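Local coordinates for protein transcriptional regulator, MarR family (Neisseria meningitidis serogroup B, PDB 3G3Z) that probably binds DNA and regulates transcription, as a winged helix-turn-helix protein of the MarR family, at residues Leu69-Glu81 with Arg87-Ala99. Residues are numbered along the deposited sequence; the frame is centred on the assembly and turned at random.
Sequences LAGQGLIEWQEGE and RLLSLTETGKAYA
Thr92 OG1 is gripped from both segments: it donates to Gly73 O at 2.7 Å and accepts from Gly95 N, the capping bond of helix 93-117. Threonine suits this N-cap, because its hydroxyl, set between backbone N and carbonyl carbon (chi1 61°), serves both partners while CG2 packs on Ile75 O. Gly73, lacking a side chain, easily takes the positive phi of the Schellman motif closing helix 59-71, and the Thr92 bond to its carbonyl joins that helix end to the start of helix 93-117. A water joins Gln72 O and Thr94 OG1 beside it. Gly95, with no side chain, lets its CA come to 3.2 Å from Leu74 O, a CA-H...O contact, and Thr92 N also donates to Leu74 O. Leu74 meanwhile lays CD1 over the centre of the Tyr98 ring, 3.8 Å from the centroid, a CH-pi contact in which the side chains cross at about a right angle; the leucine's branched end offers a methyl to the flat ring.

From here the strands run antiparallel. Glu76 and Ser90 exchange two backbone hydrogen bonds, and Gln78 N donates to Leu88 O. On one face of the hairpin, Leu89 CD1 sits over the five-membered ring of Trp77, 3.5 Å from its centroid and 17° off the normal; the broad indole gives this methyl an apolar face, while its NE1 is held by Gln48. At the outer end Arg87, long and bent at chi2 and chi3, has N-H groups for two carbonyls: NH1 hydrogen-bonds Gln78 O, just past strand 75-77, and NH2 hydrogen-bonds Gln82 O in the loop between the strands.

This is the wing hairpin of a winged helix-turn-helix domain. Strand 75-77 follows helix 59-71, strand 89-91 leads into helix 93-117, and Ile75 and Leu89 rest on Cys66 as Leu91 packs against Leu40 of helix 31-43.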
loop_
_atom_site.group_PDB
_atom_site.type_symbol
_atom_site.label_atom_id
_atom_site.label_comp_id
_atom_site.label_asym_id
_atom_site.label_seq_id
_atom_site.Cartn_x
_atom_site.Cartn_y
_atom_site.Cartn_z
ATOM N N LEU A 69 -13.923 -9.907 -16.728
ATOM C CA LEU A 69 -13.008 -10.820 -17.411
ATOM C C LEU A 69 -13.711 -12.014 -18.082
ATOM O O LEU A 69 -13.320 -12.435 -19.184
ATOM C CB LEU A 69 -11.883 -11.264 -16.466
ATOM C CG LEU A 69 -10.882 -10.160 -16.059
ATOM C CD1 LEU A 69 -10.049 -10.598 -14.881
ATOM C CD2 LEU A 69 -9.967 -9.729 -17.216
ATOM N N ALA A 70 -14.745 -12.547 -17.426
ATOM C CA ALA A 70 -15.545 -13.630 -17.998
ATOM C C ALA A 70 -16.299 -13.144 -19.226
ATOM O O ALA A 70 -16.363 -13.846 -20.228
ATOM C CB ALA A 70 -16.514 -14.208 -16.968
ATOM N N GLY A 71 -16.855 -11.934 -19.137
ATOM C CA GLY A 71 -17.552 -11.292 -20.251
ATOM C C GLY A 71 -16.624 -11.033 -21.424
ATOM O O GLY A 71 -17.064 -10.927 -22.571
ATOM N N GLN A 72 -15.328 -10.943 -21.142
ATOM C CA GLN A 72 -14.338 -10.807 -22.204
ATOM C C GLN A 72 -13.822 -12.157 -22.666
ATOM O O GLN A 72 -12.931 -12.230 -23.517
ATOM C CB GLN A 72 -13.200 -9.901 -21.760
ATOM C CG GLN A 72 -13.580 -8.430 -21.802
ATOM C CD GLN A 72 -12.372 -7.544 -22.010
ATOM O OE1 GLN A 72 -12.222 -6.911 -23.060
ATOM N NE2 GLN A 72 -11.491 -7.512 -21.023
ATOM N N GLY A 73 -14.396 -13.222 -22.109
ATOM C CA GLY A 73 -14.001 -14.594 -22.424
ATOM C C GLY A 73 -12.610 -14.991 -21.939
ATOM O O GLY A 73 -12.045 -15.974 -22.411
ATOM N N LEU A 74 -12.060 -14.244 -20.984
ATOM C CA LEU A 74 -10.685 -14.465 -20.536
ATOM C C LEU A 74 -10.559 -15.444 -19.369
ATOM O O LEU A 74 -9.497 -16.041 -19.165
ATOM C CB LEU A 74 -10.015 -13.129 -20.199
ATOM C CG LEU A 74 -9.923 -12.156 -21.377
ATOM C CD1 LEU A 74 -9.476 -10.767 -20.923
ATOM C CD2 LEU A 74 -9.007 -12.720 -22.482
ATOM N N ILE A 75 -11.644 -15.592 -18.605
ATOM C CA ILE A 75 -11.707 -16.522 -17.476
ATOM C C ILE A 75 -12.998 -17.349 -17.513
ATOM O O ILE A 75 -13.879 -17.088 -18.332
ATOM C CB ILE A 75 -11.592 -15.787 -16.108
ATOM C CG1 ILE A 75 -12.766 -14.825 -15.909
ATOM C CG2 ILE A 75 -10.232 -15.076 -15.972
ATOM C CD1 ILE A 75 -12.898 -14.286 -14.505
ATOM N N GLU A 76 -13.108 -18.331 -16.617
ATOM C CA GLU A 76 -14.300 -19.171 -16.524
ATOM C C GLU A 76 -14.430 -19.853 -15.161
ATOM O O GLU A 76 -13.435 -20.249 -14.552
ATOM C CB GLU A 76 -14.284 -20.231 -17.629
ATOM C CG GLU A 76 -13.146 -21.244 -17.495
ATOM C CD GLU A 76 -12.845 -21.978 -18.782
ATOM O OE1 GLU A 76 -13.684 -21.948 -19.705
ATOM O OE2 GLU A 76 -11.759 -22.585 -18.871
ATOM N N TRP A 77 -15.666 -19.977 -14.687
ATOM C CA TRP A 77 -15.969 -20.813 -13.533
ATOM C C TRP A 77 -16.185 -22.231 -14.027
ATOM O O TRP A 77 -16.756 -22.438 -15.100
ATOM C CB TRP A 77 -17.246 -20.337 -12.839
ATOM C CG TRP A 77 -17.158 -18.960 -12.279
ATOM C CD1 TRP A 77 -16.725 -18.610 -11.032
ATOM C CD2 TRP A 77 -17.515 -17.739 -12.939
ATOM N NE1 TRP A 77 -16.791 -17.244 -10.872
ATOM C CE2 TRP A 77 -17.270 -16.685 -12.027
ATOM C CE3 TRP A 77 -18.017 -17.432 -14.212
ATOM C CZ2 TRP A 77 -17.508 -15.341 -12.350
ATOM C CZ3 TRP A 77 -18.257 -16.096 -14.529
ATOM C CH2 TRP A 77 -18.000 -15.069 -13.602
ATOM N N GLN A 78 -15.732 -23.211 -13.254
ATOM C CA GLN A 78 -16.095 -24.595 -13.521
ATOM C C GLN A 78 -17.567 -24.777 -13.147
ATOM O O GLN A 78 -18.134 -23.944 -12.442
ATOM C CB GLN A 78 -15.212 -25.556 -12.729
ATOM C CG GLN A 78 -15.385 -25.458 -11.227
ATOM C CD GLN A 78 -15.631 -26.809 -10.586
ATOM O OE1 GLN A 78 -14.704 -27.597 -10.392
ATOM N NE2 GLN A 78 -16.890 -27.081 -10.251
ATOM N N GLU A 79 -18.186 -25.855 -13.619
ATOM C CA GLU A 79 -19.599 -26.103 -13.321
ATOM C C GLU A 79 -19.802 -26.912 -12.036
ATOM O O GLU A 79 -19.054 -27.853 -11.755
ATOM C CB GLU A 79 -20.310 -26.761 -14.512
ATOM C CG GLU A 79 -20.562 -25.819 -15.699
ATOM C CD GLU A 79 -21.532 -24.685 -15.377
ATOM O OE1 GLU A 79 -22.537 -24.930 -14.676
ATOM O OE2 GLU A 79 -21.292 -23.546 -15.833
ATOM N N GLY A 80 -20.818 -26.533 -11.264
ATOM C CA GLY A 80 -21.151 -27.217 -10.016
ATOM C C GLY A 80 -22.446 -26.729 -9.397
ATOM O O GLY A 80 -23.010 -25.716 -9.824
ATOM N N GLU A 81 -22.917 -27.455 -8.385
ATOM C CA GLU A 81 -24.142 -27.094 -7.676
ATOM C C GLU A 81 -23.863 -26.207 -6.448
ATOM O O GLU A 81 -24.349 -26.464 -5.341
ATOM C CB GLU A 81 -24.950 -28.351 -7.311
ATOM C CG GLU A 81 -26.395 -28.083 -6.875
ATOM C CD GLU A 81 -27.169 -27.227 -7.868
ATOM O OE1 GLU A 81 -27.239 -25.993 -7.662
ATOM O OE2 GLU A 81 -27.697 -27.786 -8.857
ATOM N N ARG A 87 -16.811 -21.175 -6.303
ATOM C CA ARG A 87 -16.449 -22.167 -7.315
ATOM C C ARG A 87 -15.110 -21.817 -7.982
ATOM O O ARG A 87 -14.746 -20.643 -8.081
ATOM C CB ARG A 87 -17.586 -22.299 -8.334
ATOM C CG ARG A 87 -17.527 -23.530 -9.220
ATOM C CD ARG A 87 -18.872 -24.282 -9.318
ATOM N NE ARG A 87 -20.067 -23.432 -9.235
ATOM C CZ ARG A 87 -20.586 -22.726 -10.242
ATOM N NH1 ARG A 87 -20.021 -22.733 -11.444
ATOM N NH2 ARG A 87 -21.678 -21.998 -10.041
ATOM N N LEU A 88 -14.382 -22.843 -8.422
ATOM C CA LEU A 88 -13.033 -22.674 -8.968
ATOM C C LEU A 88 -12.999 -21.839 -10.237
ATOM O O LEU A 88 -13.757 -22.071 -11.182
ATOM C CB LEU A 88 -12.366 -24.028 -9.237
ATOM C CG LEU A 88 -11.670 -24.754 -8.087
ATOM C CD1 LEU A 88 -11.436 -26.222 -8.454
ATOM C CD2 LEU A 88 -10.357 -24.068 -7.697
ATOM N N LEU A 89 -12.092 -20.872 -10.239
ATOM C CA LEU A 89 -11.912 -19.962 -11.352
ATOM C C LEU A 89 -10.692 -20.400 -12.169
ATOM O O LEU A 89 -9.661 -20.782 -11.618
ATOM C CB LEU A 89 -11.721 -18.550 -10.806
ATOM C CG LEU A 89 -12.195 -17.293 -11.516
ATOM C CD1 LEU A 89 -13.614 -17.411 -12.048
ATOM C CD2 LEU A 89 -12.093 -16.145 -10.519
ATOM N N SER A 90 -10.826 -20.330 -13.487
ATOM C CA SER A 90 -9.807 -20.796 -14.410
ATOM C C SER A 90 -9.596 -19.768 -15.526
ATOM O O SER A 90 -10.532 -19.083 -15.933
ATOM C CB SER A 90 -10.257 -22.144 -14.984
ATOM O OG SER A 90 -9.449 -22.561 -16.061
ATOM N N LEU A 91 -8.361 -19.641 -16.001
ATOM C CA LEU A 91 -8.091 -18.928 -17.251
ATOM C C LEU A 91 -8.564 -19.770 -18.432
ATOM O O LEU A 91 -8.297 -20.975 -18.496
ATOM C CB LEU A 91 -6.597 -18.662 -17.406
ATOM C CG LEU A 91 -5.925 -17.291 -17.227
ATOM C CD1 LEU A 91 -6.682 -16.272 -16.368
ATOM C CD2 LEU A 91 -4.520 -17.511 -16.696
ATOM N N THR A 92 -9.268 -19.134 -19.362
ATOM C CA THR A 92 -9.618 -19.779 -20.617
ATOM C C THR A 92 -8.373 -19.878 -21.495
ATOM O O THR A 92 -7.309 -19.365 -21.138
ATOM C CB THR A 92 -10.675 -18.975 -21.368
ATOM O OG1 THR A 92 -10.149 -17.678 -21.662
ATOM C CG2 THR A 92 -11.948 -18.846 -20.531
ATOM N N GLU A 93 -8.503 -20.520 -22.649
ATOM C CA GLU A 93 -7.403 -20.537 -23.606
ATOM C C GLU A 93 -7.009 -19.125 -24.044
ATOM O O GLU A 93 -5.824 -18.778 -24.045
ATOM C CB GLU A 93 -7.716 -21.435 -24.812
ATOM C CG GLU A 93 -7.455 -22.927 -24.561
ATOM C CD GLU A 93 -6.149 -23.199 -23.794
ATOM O OE1 GLU A 93 -5.067 -22.731 -24.225
ATOM O OE2 GLU A 93 -6.212 -23.889 -22.751
ATOM N N THR A 94 -8.002 -18.306 -24.388
ATOM C CA THR A 94 -7.736 -16.908 -24.747
ATOM C C THR A 94 -7.133 -16.132 -23.573
ATOM O O THR A 94 -6.306 -15.248 -23.781
ATOM C CB THR A 94 -8.997 -16.191 -25.274
ATOM O OG1 THR A 94 -9.970 -16.095 -24.228
ATOM C CG2 THR A 94 -9.594 -16.952 -26.466
ATOM N N GLY A 95 -7.537 -16.480 -22.350
ATOM C CA GLY A 95 -6.971 -15.892 -21.128
ATOM C C GLY A 95 -5.496 -16.191 -20.904
ATOM O O GLY A 95 -4.744 -15.334 -20.428
ATOM N N LYS A 96 -5.077 -17.405 -21.253
ATOM C CA LYS A 96 -3.692 -17.831 -21.069
ATOM C C LYS A 96 -2.750 -17.099 -22.018
ATOM O O LYS A 96 -1.711 -16.605 -21.593
ATOM C CB LYS A 96 -3.569 -19.348 -21.232
ATOM C CG LYS A 96 -4.322 -20.109 -20.166
ATOM C CD LYS A 96 -4.408 -21.584 -20.468
ATOM C CE LYS A 96 -5.246 -22.251 -19.406
ATOM N NZ LYS A 96 -5.091 -23.723 -19.434
ATOM N N ALA A 97 -3.121 -17.033 -23.299
ATOM C CA ALA A 97 -2.410 -16.202 -24.265
ATOM C C ALA A 97 -2.394 -14.728 -23.801
ATOM O O ALA A 97 -1.350 -14.075 -23.817
ATOM C CB ALA A 97 -3.050 -16.337 -25.650
ATOM N N TYR A 98 -3.549 -14.226 -23.368
ATOM C CA TYR A 98 -3.662 -12.868 -22.804
ATOM C C TYR A 98 -2.700 -12.651 -21.626
ATOM O O TYR A 98 -2.003 -11.632 -21.565
ATOM C CB TYR A 98 -5.116 -12.611 -22.398
ATOM C CG TYR A 98 -5.469 -11.218 -21.913
ATOM C CD1 TYR A 98 -5.348 -10.884 -20.568
ATOM C CD2 TYR A 98 -5.986 -10.255 -22.788
ATOM C CE1 TYR A 98 -5.714 -9.627 -20.098
ATOM C CE2 TYR A 98 -6.344 -8.986 -22.328
ATOM C CZ TYR A 98 -6.203 -8.684 -20.972
ATOM O OH TYR A 98 -6.533 -7.440 -20.476
ATOM N N ALA A 99 -2.637 -13.619 -20.712
ATOM C CA ALA A 99 -1.818 -13.483 -19.496
ATOM C C ALA A 99 -0.317 -13.713 -19.693
ATOM O O ALA A 99 0.485 -13.225 -18.897
ATOM C CB ALA A 99 -2.346 -14.375 -18.377
HETATM O O HOH W 1 -11.369 -13.757 -25.183
#